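Local structure of beta-glucoside kinase (Listeria monocytogenes, 4HTL) at residues A110-K115 and G143-G148; F160-G165 and N175-M180; R185-L190 and D211-R216; E220-I225 and T248-F253; T227-L232 and I241-G246. The protein catalyses the ATP-dependent phosphorylation of cellobiose to cellobiose-6'-phosphate and may also regulate transcription of the cellobiose-PTS operon. All coordinates share one frame; numbering follows the deposited sequence.

Interaction 1. Residues A110-K115 and G143-G148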
# COMPACT_ATOMS: atom_id res chain seq x y z
N ALA A 110 8.03 4.58 -15.49
CA ALA A 110 7.07 5.62 -15.83
C ALA A 110 6.87 6.52 -14.63
O ALA A 110 6.71 7.74 -14.80
CB ALA A 110 5.72 5.05 -16.29
N LEU A 111 6.92 5.97 -13.41
CA LEU A 111 6.83 6.83 -12.24
C LEU A 111 8.07 7.74 -12.16
O LEU A 111 7.96 8.90 -11.85
CB LEU A 111 6.70 6.01 -10.98
CG LEU A 111 6.52 6.82 -9.69
CD1 LEU A 111 5.66 6.07 -8.67
CD2 LEU A 111 7.90 7.16 -9.07
N LEU A 112 9.24 7.17 -12.41
CA LEU A 112 10.47 7.94 -12.37
C LEU A 112 10.47 9.08 -13.37
O LEU A 112 11.00 10.15 -13.07
CB LEU A 112 11.68 7.02 -12.53
CG LEU A 112 12.00 6.05 -11.37
CD1 LEU A 112 13.13 5.09 -11.78
CD2 LEU A 112 12.25 6.71 -10.01
N ALA A 113 9.85 8.88 -14.53
CA ALA A 113 9.68 9.97 -15.50
C ALA A 113 8.85 11.11 -14.88
O ALA A 113 9.17 12.32 -15.03
CB ALA A 113 9.11 9.48 -16.82
N GLU A 114 7.78 10.72 -14.19
CA GLU A 114 6.94 11.69 -13.49
C GLU A 114 7.72 12.51 -12.42
O GLU A 114 7.55 13.74 -12.31
CB GLU A 114 5.69 11.00 -12.88
CG GLU A 114 4.47 11.92 -12.77
CD GLU A 114 3.95 12.36 -14.10
OE1 GLU A 114 4.00 13.57 -14.41
OE2 GLU A 114 3.52 11.47 -14.83
N LYS A 115 8.56 11.80 -11.67
CA LYS A 115 9.43 12.39 -10.63
C LYS A 115 10.48 13.33 -11.27
O LYS A 115 10.78 14.42 -10.75
CB LYS A 115 10.13 11.30 -9.80
CG LYS A 115 11.17 11.83 -8.83
CD LYS A 115 10.50 12.74 -7.78
CE LYS A 115 11.37 13.23 -6.62
NZ LYS A 115 10.58 14.18 -5.74
N GLY A 143 10.07 9.86 -0.44
CA GLY A 143 11.02 10.40 -1.41
C GLY A 143 11.79 9.34 -2.16
O GLY A 143 12.79 9.67 -2.79
N GLU A 144 11.31 8.08 -2.16
CA GLU A 144 11.97 6.93 -2.78
C GLU A 144 10.96 6.00 -3.45
O GLU A 144 9.88 5.83 -2.93
CB GLU A 144 12.60 6.07 -1.68
CG GLU A 144 13.98 6.43 -1.24
CD GLU A 144 14.50 5.35 -0.34
OE1 GLU A 144 14.94 4.30 -0.88
OE2 GLU A 144 14.39 5.53 0.89
N LEU A 145 11.35 5.35 -4.56
CA LEU A 145 10.57 4.30 -5.12
C LEU A 145 10.46 3.12 -4.12
O LEU A 145 11.45 2.74 -3.49
CB LEU A 145 11.24 3.88 -6.43
CG LEU A 145 10.66 2.88 -7.38
CD1 LEU A 145 9.33 3.34 -7.97
CD2 LEU A 145 11.72 2.60 -8.46
N VAL A 146 9.26 2.57 -4.01
CA VAL A 146 9.06 1.38 -3.21
C VAL A 146 8.99 0.21 -4.18
O VAL A 146 8.03 0.02 -4.89
CB VAL A 146 7.79 1.46 -2.34
CG1 VAL A 146 7.54 0.10 -1.66
CG2 VAL A 146 7.85 2.63 -1.35
N ARG A 147 10.03 -0.61 -4.18
CA ARG A 147 10.11 -1.76 -5.11
C ARG A 147 9.64 -3.06 -4.47
O ARG A 147 9.30 -3.98 -5.17
CB ARG A 147 11.52 -1.94 -5.62
CG ARG A 147 12.06 -0.75 -6.37
CD ARG A 147 13.43 -1.03 -6.91
NE ARG A 147 14.08 0.14 -7.46
CZ ARG A 147 14.66 1.09 -6.73
NH1 ARG A 147 14.64 1.01 -5.40
NH2 ARG A 147 15.24 2.09 -7.31
N GLY A 148 9.70 -3.11 -3.13
CA GLY A 148 9.36 -4.25 -2.33
C GLY A 148 10.53 -5.20 -2.04
O GLY A 148 11.62 -5.06 -2.59
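Leu-145 and Leu-111 each swing CG trans to the backbone nitrogen (chi1 -175° and -177°), which carries their methyl groups out toward one another. Leu-112, one step on along the helix, takes the other common setting instead: its CG sits beside its own nitrogen (chi1 -69°), and CD1 leans round to the strand although its CB does not point straight across. Two methyl pairs result. CD2 of Leu-111 lies 4.2 Å from CD1 of Leu-145, and CD1 of Leu-112 comes within 4.4 Å of Leu-145 CD2, so the fork of the strand leucine faces both helix leucines with one branch apiece. Leu-145 was modelled in two conformations, and this pairing belongs to one of them.

The protein has the actin-like ATPase fold, with two five-stranded mixed sheets. Helix 106-117 runs from strand 101-105, at the border of the first sheet, to strand 126-131 in the second, while strand 144-145 is the outermost strand of that second sheet on one side. The leucines therefore pack the connecting helix against a sheet border. Phe-140 also touches Leu-111, and Tyr-287 and His-288 of helix 280-293 lie against Leu-112. On the strand, the carbonyl O of Leu-145 is hydrogen-bonded by ND2 of Asn-142 from the second subunit.

Interaction 2. Residues F160-G165 and N175-M180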
# COMPACT_ATOMS: atom_id res chain seq x y z
N PHE A 160 -8.51 -6.53 -4.78
CA PHE A 160 -9.89 -7.01 -4.93
C PHE A 160 -10.84 -5.84 -5.13
O PHE A 160 -10.91 -4.90 -4.33
CB PHE A 160 -10.28 -7.88 -3.71
CG PHE A 160 -9.65 -9.26 -3.70
CD1 PHE A 160 -9.90 -10.14 -4.70
CD2 PHE A 160 -8.83 -9.66 -2.68
CE1 PHE A 160 -9.32 -11.40 -4.73
CE2 PHE A 160 -8.30 -10.90 -2.66
CZ PHE A 160 -8.52 -11.78 -3.69
N SER A 161 -11.67 -5.93 -6.17
CA SER A 161 -12.76 -4.98 -6.36
C SER A 161 -14.10 -5.48 -5.85
O SER A 161 -15.05 -4.75 -5.80
CB SER A 161 -12.85 -4.64 -7.84
OG SER A 161 -13.10 -5.80 -8.65
N GLU A 162 -14.14 -6.73 -5.40
CA GLU A 162 -15.31 -7.30 -4.80
C GLU A 162 -14.89 -8.43 -3.87
O GLU A 162 -13.72 -8.82 -3.86
CB GLU A 162 -16.27 -7.83 -5.82
CG GLU A 162 -15.68 -8.92 -6.70
CD GLU A 162 -16.63 -9.31 -7.82
OE1 GLU A 162 -17.54 -10.14 -7.61
OE2 GLU A 162 -16.48 -8.74 -8.91
N ARG A 163 -15.82 -8.89 -3.05
CA ARG A 163 -15.53 -10.03 -2.17
C ARG A 163 -15.14 -11.23 -3.05
O ARG A 163 -15.86 -11.59 -3.99
CB ARG A 163 -16.71 -10.42 -1.33
CG ARG A 163 -16.41 -11.60 -0.42
CD ARG A 163 -17.62 -12.49 -0.21
NE ARG A 163 -17.20 -13.71 0.49
CZ ARG A 163 -17.21 -14.95 0.01
NH1 ARG A 163 -17.69 -15.24 -1.20
NH2 ARG A 163 -16.77 -15.93 0.78
N PRO A 164 -14.00 -11.87 -2.75
CA PRO A 164 -13.59 -12.93 -3.67
C PRO A 164 -14.55 -14.11 -3.56
O PRO A 164 -14.98 -14.44 -2.46
CB PRO A 164 -12.21 -13.35 -3.17
CG PRO A 164 -11.95 -12.57 -1.99
CD PRO A 164 -12.92 -11.48 -1.83
N GLY A 165 -14.89 -14.69 -4.69
CA GLY A 165 -15.71 -15.89 -4.75
C GLY A 165 -14.82 -17.11 -4.80
O GLY A 165 -13.71 -17.07 -4.27
N ASN A 175 -7.54 -6.08 -12.26
CA ASN A 175 -7.00 -6.58 -13.55
C ASN A 175 -8.05 -7.24 -14.42
O ASN A 175 -7.91 -7.23 -15.65
CB ASN A 175 -5.87 -7.57 -13.32
CG ASN A 175 -4.52 -6.89 -13.09
OD1 ASN A 175 -4.25 -5.86 -13.68
ND2 ASN A 175 -3.64 -7.52 -12.29
N GLU A 176 -8.95 -7.96 -13.77
CA GLU A 176 -9.99 -8.69 -14.46
C GLU A 176 -11.40 -8.15 -14.37
O GLU A 176 -12.32 -8.73 -14.98
CB GLU A 176 -9.93 -10.19 -14.06
CG GLU A 176 -8.54 -10.75 -14.26
CD GLU A 176 -8.41 -12.27 -14.12
OE1 GLU A 176 -9.34 -12.98 -14.54
OE2 GLU A 176 -7.34 -12.73 -13.60
N THR A 177 -11.62 -7.06 -13.63
CA THR A 177 -12.96 -6.45 -13.52
C THR A 177 -13.05 -5.02 -14.01
O THR A 177 -14.15 -4.54 -14.26
CB THR A 177 -13.41 -6.40 -12.02
OG1 THR A 177 -12.56 -5.54 -11.26
CG2 THR A 177 -13.37 -7.82 -11.42
N THR A 178 -11.91 -4.32 -14.04
CA THR A 178 -11.89 -2.87 -14.16
C THR A 178 -10.80 -2.35 -15.11
O THR A 178 -9.80 -1.77 -14.68
CB THR A 178 -11.81 -2.23 -12.77
OG1 THR A 178 -12.75 -2.88 -11.89
CG2 THR A 178 -12.01 -0.74 -12.78
N THR A 179 -10.96 -2.62 -16.41
CA THR A 179 -9.98 -2.23 -17.43
C THR A 179 -10.73 -1.88 -18.69
O THR A 179 -11.92 -2.25 -18.87
CB THR A 179 -8.95 -3.34 -17.76
OG1 THR A 179 -9.58 -4.40 -18.48
CG2 THR A 179 -8.29 -3.93 -16.45
N MSE A 180 -10.03 -1.21 -19.60
CA MSE A 180 -10.61 -0.91 -20.92
C MSE A 180 -10.95 -2.20 -21.71
O MSE A 180 -11.96 -2.25 -22.43
CB MSE A 180 -9.66 -0.04 -21.70
CG MSE A 180 -9.38 1.35 -21.01
SE MSE A 180 -10.88 2.59 -20.85
CE MSE A 180 -10.82 3.19 -22.69
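Ser-161 and Thr-177 turn their hydroxyls toward each other, OG to OG1 at 2.7 Å, in a hydrogen bond for which either could be the donor. Both oxygens sit between the backbone N and the carbonyl carbon of their own residue (chi1 60° and 65°), and from there they face across the contact. The methyl CG2 of Thr-177 lies 3.4 Å from that same Ser-161 OG, so the serine oxygen is close to both branches of the threonine. Beyond it the extended Glu-162 passes at a slant, with OE2 4.1 Å from Thr-177 CG2, a loose approach only.

A second hydroxyl bond, Thr-177 OG1 to Thr-178 OG1 at 2.7 Å, continues the chain of oxygens to the point where helix 174-177 ends. The next helix starts just afterwards, with Thr-179 as N-cap bonded to Val-182 N. The loop 160-165 is also part of the dimer interface: Phe-160 stacks on Tyr-230 of the second subunit, and its N bonds to Asn-231 OD1 there.

Thr-177 OG1 has a third partner, the carbonyl O of Thr-173. Three hydrogen bonds on this oxygen probably hold the threonine rotation, and one short hydroxyl-hydroxyl bond ties the loop to the helix end, with little apolar packing.

Interaction 3. Residues R185-L190 and D211-R216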
# COMPACT_ATOMS: atom_id res chain seq x y z
N ARG A 185 -15.02 -6.37 -23.54
CA ARG A 185 -15.54 -7.74 -23.34
C ARG A 185 -16.98 -7.73 -22.86
O ARG A 185 -17.80 -8.47 -23.37
CB ARG A 185 -14.68 -8.49 -22.36
CG ARG A 185 -13.36 -8.90 -22.98
CD ARG A 185 -12.50 -9.79 -22.08
NE ARG A 185 -13.28 -10.88 -21.48
CZ ARG A 185 -13.34 -11.14 -20.17
NH1 ARG A 185 -12.64 -10.41 -19.30
NH2 ARG A 185 -14.09 -12.14 -19.72
N GLN A 186 -17.28 -6.88 -21.88
CA GLN A 186 -18.63 -6.80 -21.38
C GLN A 186 -19.59 -6.31 -22.46
O GLN A 186 -20.70 -6.82 -22.59
CB GLN A 186 -18.70 -5.86 -20.18
CG GLN A 186 -17.99 -6.38 -18.95
CD GLN A 186 -17.78 -5.34 -17.85
OE1 GLN A 186 -17.85 -4.13 -18.09
NE2 GLN A 186 -17.50 -5.83 -16.60
N TYR A 187 -19.20 -5.26 -23.18
CA TYR A 187 -20.03 -4.76 -24.27
C TYR A 187 -20.30 -5.81 -25.33
O TYR A 187 -21.45 -5.93 -25.81
CB TYR A 187 -19.40 -3.51 -24.89
CG TYR A 187 -20.41 -2.69 -25.68
CD1 TYR A 187 -21.45 -2.01 -25.04
CD2 TYR A 187 -20.31 -2.58 -27.06
CE1 TYR A 187 -22.37 -1.28 -25.74
CE2 TYR A 187 -21.22 -1.83 -27.78
CZ TYR A 187 -22.26 -1.18 -27.11
OH TYR A 187 -23.16 -0.43 -27.80
N ALA A 188 -19.28 -6.59 -25.69
CA ALA A 188 -19.49 -7.72 -26.61
C ALA A 188 -20.54 -8.70 -26.08
O ALA A 188 -21.47 -9.11 -26.81
CB ALA A 188 -18.17 -8.42 -26.86
N GLU A 189 -20.43 -9.07 -24.81
CA GLU A 189 -21.41 -9.99 -24.18
C GLU A 189 -22.82 -9.43 -24.16
O GLU A 189 -23.80 -10.16 -24.39
CB GLU A 189 -21.03 -10.29 -22.72
CG GLU A 189 -19.81 -11.16 -22.59
CD GLU A 189 -19.55 -11.64 -21.17
OE1 GLU A 189 -20.30 -11.25 -20.24
OE2 GLU A 189 -18.58 -12.41 -20.99
N LEU A 190 -22.93 -8.15 -23.85
CA LEU A 190 -24.26 -7.54 -23.72
C LEU A 190 -24.93 -7.32 -25.06
O LEU A 190 -26.14 -7.46 -25.14
CB LEU A 190 -24.23 -6.25 -22.88
CG LEU A 190 -24.40 -6.34 -21.35
CD1 LEU A 190 -25.82 -6.73 -20.97
CD2 LEU A 190 -23.40 -7.29 -20.74
N ASP A 211 -27.25 5.69 -23.53
CA ASP A 211 -27.55 4.27 -23.73
C ASP A 211 -27.46 3.54 -22.38
O ASP A 211 -26.42 3.57 -21.74
CB ASP A 211 -26.58 3.64 -24.73
CG ASP A 211 -26.82 2.16 -24.91
OD1 ASP A 211 -27.94 1.77 -25.36
OD2 ASP A 211 -25.92 1.37 -24.59
N ALA A 212 -28.54 2.85 -21.99
CA ALA A 212 -28.63 2.21 -20.65
C ALA A 212 -27.52 1.16 -20.45
O ALA A 212 -26.87 1.10 -19.41
CB ALA A 212 -29.99 1.55 -20.45
N VAL A 213 -27.28 0.35 -21.45
CA VAL A 213 -26.29 -0.73 -21.33
C VAL A 213 -24.93 -0.10 -21.09
O VAL A 213 -24.20 -0.51 -20.18
CB VAL A 213 -26.29 -1.68 -22.55
CG1 VAL A 213 -24.95 -2.41 -22.71
CG2 VAL A 213 -27.47 -2.71 -22.50
N SER A 214 -24.60 0.91 -21.90
CA SER A 214 -23.35 1.61 -21.78
C SER A 214 -23.21 2.34 -20.45
O SER A 214 -22.11 2.34 -19.84
CB SER A 214 -23.18 2.56 -22.94
OG SER A 214 -23.21 1.83 -24.18
N GLU A 215 -24.28 3.00 -20.03
CA GLU A 215 -24.32 3.63 -18.73
C GLU A 215 -23.91 2.67 -17.62
O GLU A 215 -23.10 3.02 -16.76
CB GLU A 215 -25.64 4.30 -18.42
CG GLU A 215 -25.84 5.55 -19.23
CD GLU A 215 -27.24 6.16 -19.10
OE1 GLU A 215 -28.19 5.45 -18.68
OE2 GLU A 215 -27.37 7.36 -19.41
N ARG A 216 -24.46 1.46 -17.63
CA ARG A 216 -24.13 0.54 -16.57
C ARG A 216 -22.66 0.16 -16.64
O ARG A 216 -21.98 0.10 -15.62
CB ARG A 216 -25.05 -0.71 -16.60
CG ARG A 216 -24.76 -1.69 -15.47
CD ARG A 216 -25.76 -2.84 -15.42
NE ARG A 216 -25.39 -3.74 -14.36
CZ ARG A 216 -25.57 -3.52 -13.05
NH1 ARG A 216 -26.25 -2.46 -12.62
NH2 ARG A 216 -25.11 -4.38 -12.17
O HOH W 1 -25.87 -0.67 -26.42
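Helices 180-191 and 212-236 run roughly antiparallel here (149° between their short segments), and Tyr-187 and Leu-190 of the first meet Val-213 and Ser-214 in the opening turn of the second, where Asp-211 serves as N-cap. Val-213 fills the middle: its CG1 lies 3.9 Å from Leu-190 CB and 4.1 Å from Tyr-187 CE1. The tyrosine crosses the valine at about a right angle, and the leucine crosses it at a slant. Tyr-187 reaches this position because its CG stands trans to the backbone nitrogen (chi1 -161°), which sends the ring out along the helix flank. There CE1 also comes within 3.6 Å of Ser-214 OG, which approaches the ring obliquely.

The tyrosine also packs on Ile-203 of helix 200-208, so three helices meet around it at this end of the molecule, away from the probable ATP site.

The N-cap is gripped through one oxygen. Ser-214 OG donates to Asp-211 OD2 at 2.8 Å, using the anti lone pair, while Ser-214 N reaches that oxygen at 3.0 Å from 42° above the carboxylate plane. A water completes the link between the helices: it donates to Asp-211 OD2 over 2.7 Å and lies 3.1 Å from Tyr-187 OH.

Interaction 4. Residues E220-I225 and T248-F253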
# COMPACT_ATOMS: atom_id res chain seq x y z
N GLU A 220 -20.10 1.02 -13.56
CA GLU A 220 -19.42 -0.07 -12.84
C GLU A 220 -17.90 0.07 -12.93
O GLU A 220 -17.21 -0.19 -11.97
CB GLU A 220 -19.88 -1.43 -13.32
CG GLU A 220 -21.36 -1.66 -13.05
CD GLU A 220 -21.67 -1.94 -11.60
OE1 GLU A 220 -21.08 -2.88 -11.08
OE2 GLU A 220 -22.49 -1.24 -10.98
N PHE A 221 -17.39 0.44 -14.11
CA PHE A 221 -15.97 0.72 -14.31
C PHE A 221 -15.50 1.80 -13.33
O PHE A 221 -14.50 1.63 -12.62
CB PHE A 221 -15.77 1.12 -15.79
CG PHE A 221 -14.36 1.54 -16.16
CD1 PHE A 221 -13.31 0.63 -16.20
CD2 PHE A 221 -14.13 2.80 -16.62
CE1 PHE A 221 -12.05 1.00 -16.59
CE2 PHE A 221 -12.88 3.20 -17.03
CZ PHE A 221 -11.83 2.29 -17.03
N TYR A 222 -16.22 2.91 -13.26
CA TYR A 222 -15.80 3.99 -12.38
C TYR A 222 -15.88 3.58 -10.91
O TYR A 222 -15.01 3.93 -10.10
CB TYR A 222 -16.61 5.25 -12.64
CG TYR A 222 -16.21 5.99 -13.91
CD1 TYR A 222 -14.89 6.10 -14.29
CD2 TYR A 222 -17.12 6.72 -14.62
CE1 TYR A 222 -14.50 6.79 -15.42
CE2 TYR A 222 -16.73 7.46 -15.75
CZ TYR A 222 -15.44 7.47 -16.15
OH TYR A 222 -15.11 8.21 -17.26
N THR A 223 -16.86 2.76 -10.57
CA THR A 223 -16.96 2.26 -9.18
C THR A 223 -15.73 1.40 -8.83
O THR A 223 -15.18 1.53 -7.77
CB THR A 223 -18.27 1.48 -8.95
OG1 THR A 223 -19.39 2.38 -9.05
CG2 THR A 223 -18.28 0.74 -7.54
N GLY A 224 -15.29 0.55 -9.75
CA GLY A 224 -14.13 -0.23 -9.53
C GLY A 224 -12.90 0.64 -9.36
O GLY A 224 -12.08 0.40 -8.49
N ILE A 225 -12.75 1.66 -10.21
CA ILE A 225 -11.61 2.58 -10.06
C ILE A 225 -11.64 3.29 -8.68
O ILE A 225 -10.62 3.36 -7.97
CB ILE A 225 -11.52 3.62 -11.17
CG1 ILE A 225 -11.29 2.91 -12.51
CG2 ILE A 225 -10.36 4.60 -10.91
CD1 ILE A 225 -11.47 3.80 -13.74
N THR A 248 -6.93 7.49 -20.61
CA THR A 248 -6.78 8.88 -21.08
C THR A 248 -7.37 9.16 -22.48
O THR A 248 -7.49 10.33 -22.89
CB THR A 248 -5.30 9.36 -21.10
OG1 THR A 248 -4.58 8.81 -22.23
CG2 THR A 248 -4.63 9.02 -19.81
N SER A 249 -7.73 8.11 -23.21
CA SER A 249 -8.50 8.23 -24.47
C SER A 249 -9.89 8.84 -24.19
O SER A 249 -10.57 9.24 -25.10
CB SER A 249 -8.68 6.87 -25.19
OG SER A 249 -9.48 5.97 -24.42
N ARG A 250 -10.28 8.91 -22.91
CA ARG A 250 -11.51 9.62 -22.48
C ARG A 250 -11.07 11.02 -21.97
O ARG A 250 -10.54 11.16 -20.87
CB ARG A 250 -12.22 8.79 -21.40
CG ARG A 250 -13.44 9.46 -20.76
CD ARG A 250 -14.57 9.61 -21.74
NE ARG A 250 -15.79 10.08 -21.09
CZ ARG A 250 -16.92 10.31 -21.75
NH1 ARG A 250 -16.93 10.21 -23.07
NH2 ARG A 250 -18.01 10.72 -21.10
N PRO A 251 -11.34 12.07 -22.74
CA PRO A 251 -10.82 13.40 -22.41
C PRO A 251 -11.21 13.94 -21.02
O PRO A 251 -10.42 14.61 -20.38
CB PRO A 251 -11.41 14.28 -23.50
CG PRO A 251 -11.44 13.35 -24.65
CD PRO A 251 -11.96 12.07 -24.08
N THR A 252 -12.43 13.64 -20.59
CA THR A 252 -12.99 14.14 -19.35
C THR A 252 -12.91 13.13 -18.20
O THR A 252 -13.54 13.31 -17.17
CB THR A 252 -14.45 14.54 -19.60
OG1 THR A 252 -15.15 13.40 -20.11
CG2 THR A 252 -14.53 15.78 -20.55
N PHE A 253 -12.06 12.12 -18.32
CA PHE A 253 -12.10 11.07 -17.30
C PHE A 253 -11.75 11.54 -15.91
O PHE A 253 -12.34 11.06 -14.96
CB PHE A 253 -11.33 9.79 -17.69
CG PHE A 253 -9.90 9.77 -17.23
CD1 PHE A 253 -9.53 9.24 -15.99
CD2 PHE A 253 -8.89 10.24 -18.07
CE1 PHE A 253 -8.20 9.22 -15.59
CE2 PHE A 253 -7.56 10.22 -17.68
CZ PHE A 253 -7.22 9.72 -16.44
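The ring of Tyr-222 and the guanidinium of Arg-250 are inclined to each other by 41°, and their side chains cross at about a right angle, so this is no stack. The phenol oxygen approaches the guanidinium obliquely, and its nearest arginine atom is the aliphatic CG, 4.1 Å from Tyr-222 OH. Phe-253 is met through its stem: Tyr-222 OH lies 4.1 Å from Phe-253 CB, while the phenyl ring heads elsewhere. That ring, modelled in two conformations, has the carbonyl O of Arg-250 at its edge and in its plane in the one described. Within the helix, CD1 of Ile-225 covers one face of Phe-221, 3.6 Å above the plane and toward the rim.

The loop ends in a type I beta turn from Arg-250 to Phe-253, closed by Phe-253 N to Arg-250 O at 3.1 Å. Arg-250 places CG trans to its nitrogen (chi1 175°) and then bends at chi2 (68°), bringing its polar end round to Glu-256 OE1 and Asp-208 OD1, both in salt bridges. Glu-256 OE1 also takes a weak hydrogen bond from Tyr-222 OH.

Tyr-222 is thus buried where three helices come together: its own, 212-236; helix 253-261, through Leu-257 and His-260; and helix 200-208, through Phe-204. The turn ends the connection from strand 240-244 and leads into helix 253-261.

Interaction 5. Residues T227-L232 and I241-G246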
# COMPACT_ATOMS: atom_id res chain seq x y z
N THR A 227 -12.99 2.15 -5.97
CA THR A 227 -12.69 1.16 -4.97
C THR A 227 -11.16 1.09 -4.79
O THR A 227 -10.65 1.13 -3.68
CB THR A 227 -13.30 -0.20 -5.34
OG1 THR A 227 -14.72 -0.03 -5.48
CG2 THR A 227 -12.97 -1.30 -4.32
N GLY A 228 -10.43 0.98 -5.91
CA GLY A 228 -9.00 0.95 -5.85
C GLY A 228 -8.40 2.24 -5.34
O GLY A 228 -7.47 2.20 -4.54
N LEU A 229 -8.91 3.38 -5.78
CA LEU A 229 -8.38 4.69 -5.32
C LEU A 229 -8.56 4.85 -3.81
O LEU A 229 -7.64 5.26 -3.12
CB LEU A 229 -9.05 5.85 -6.02
CG LEU A 229 -8.67 6.17 -7.48
CD1 LEU A 229 -9.60 7.32 -7.96
CD2 LEU A 229 -7.16 6.50 -7.64
N TYR A 230 -9.71 4.46 -3.29
CA TYR A 230 -10.01 4.56 -1.83
C TYR A 230 -9.02 3.70 -1.06
O TYR A 230 -8.37 4.16 -0.14
CB TYR A 230 -11.42 4.11 -1.62
CG TYR A 230 -12.02 4.27 -0.23
CD1 TYR A 230 -12.80 5.38 0.09
CD2 TYR A 230 -11.84 3.32 0.74
CE1 TYR A 230 -13.41 5.50 1.31
CE2 TYR A 230 -12.44 3.45 1.98
CZ TYR A 230 -13.24 4.54 2.25
OH TYR A 230 -13.84 4.64 3.47
N ASN A 231 -8.81 2.47 -1.53
CA ASN A 231 -7.84 1.62 -0.87
C ASN A 231 -6.45 2.28 -0.86
O ASN A 231 -5.74 2.27 0.17
CB ASN A 231 -7.68 0.28 -1.59
CG ASN A 231 -8.83 -0.71 -1.35
OD1 ASN A 231 -9.60 -0.57 -0.41
ND2 ASN A 231 -8.86 -1.78 -2.18
N LEU A 232 -6.01 2.75 -2.02
CA LEU A 232 -4.69 3.36 -2.13
C LEU A 232 -4.51 4.60 -1.25
O LEU A 232 -3.43 4.82 -0.67
CB LEU A 232 -4.38 3.72 -3.59
CG LEU A 232 -4.17 2.58 -4.58
CD1 LEU A 232 -4.13 3.08 -6.01
CD2 LEU A 232 -3.03 1.62 -4.24
N ILE A 241 -2.22 11.17 -6.84
CA ILE A 241 -2.23 9.95 -7.64
C ILE A 241 -2.37 10.36 -9.09
O ILE A 241 -3.36 10.99 -9.49
CB ILE A 241 -3.38 8.98 -7.26
CG1 ILE A 241 -3.27 8.61 -5.75
CG2 ILE A 241 -3.38 7.72 -8.15
CD1 ILE A 241 -4.41 7.74 -5.25
N PHE A 242 -1.36 10.00 -9.86
CA PHE A 242 -1.33 10.31 -11.28
C PHE A 242 -1.85 9.14 -12.07
O PHE A 242 -1.33 8.01 -11.96
CB PHE A 242 0.08 10.69 -11.73
CG PHE A 242 0.66 11.88 -10.99
CD1 PHE A 242 0.04 13.11 -11.06
CD2 PHE A 242 1.76 11.75 -10.15
CE1 PHE A 242 0.51 14.19 -10.35
CE2 PHE A 242 2.25 12.84 -9.47
CZ PHE A 242 1.63 14.04 -9.55
N ILE A 243 -2.86 9.40 -12.90
CA ILE A 243 -3.52 8.32 -13.61
C ILE A 243 -3.25 8.43 -15.10
O ILE A 243 -3.36 9.52 -15.67
CB ILE A 243 -5.05 8.28 -13.36
CG1 ILE A 243 -5.39 8.35 -11.84
CG2 ILE A 243 -5.62 6.99 -14.03
CD1 ILE A 243 -6.89 8.41 -11.47
N GLY A 244 -2.79 7.31 -15.68
CA GLY A 244 -2.43 7.25 -17.07
C GLY A 244 -2.92 5.97 -17.72
O GLY A 244 -3.71 5.23 -17.15
N GLY A 245 -2.46 5.74 -18.95
CA GLY A 245 -2.83 4.57 -19.72
C GLY A 245 -3.93 4.86 -20.73
O GLY A 245 -4.33 6.01 -20.95
N GLY A 246 -4.47 3.78 -21.30
CA GLY A 246 -5.55 3.84 -22.27
C GLY A 246 -6.74 4.68 -21.85
O GLY A 246 -7.36 5.31 -22.68
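Leu-229 meets Ile-241 through a single methyl, CD2, which sits against both branches of the isoleucine: 3.8 Å from Ile-241 CD1 and 4.0 Å from Ile-241 CG2. The same methyl reaches the next strand residue whose side chain points to the helix, 4.3 Å from CD1 of Ile-243. Leu-232, one helical turn on, adds its CB at 4.3 Å from Ile-241 CD1, so that this CD1 lies against two leucines of the helix. Leu-229 and Ile-241 cross at a slant.

The torsions account for the reach. In Ile-241 the longer branch stands beside the backbone nitrogen (chi1 -57°) and runs on extended (chi2 176°), pushing CD1 out from the strand to the helix. Phe-242, between the two isoleucines, points to the other face of the sheet.

Further out, the helix packs on the sheet roughly antiparallel to the strand, 151° between the segment axes, the usual layering of an alpha/beta fold. Strand 240-244 is an inner strand, flanked in parallel by 126-131 and 270-273; Leu-129 and Leu-127 of the former also pack on Leu-229 and Leu-232. The strand ends at Gly-244, and Gly-245 and Gly-246 follow, a glycine run resembling the adenosine motif of actin-like ATPases. From the second subunit, Leu-235 packs on Leu-232 and Pro-164 on Thr-227.

Every group that touches between helix and strand is hydrocarbon. No hydrogen bond sets direction or rotation here; shape and burial hold these branched side chains in place.

The five contacts follow the chain in order, except that interaction 5 is nested inside the loop that interaction 4 closes. Helix 212-236 serves three of them in turn: interaction 3 at its start, then 4, then 5, the last two with centres about 10 Å apart and touching through Phe-253 and Ile-243. Interaction 2 packs on this helix through Thr-178, its centre about 15 Å from that of interaction 4. Interactions 1 and 5 reach the same five-stranded sheet and touch through Glu-114 and Phe-242. The centres of interactions 1 and 3, about 36 Å apart, lie on opposite sides of the chain's centre. All but interaction 3 touch the second subunit, so these four contacts lie within reach of the dimer interface.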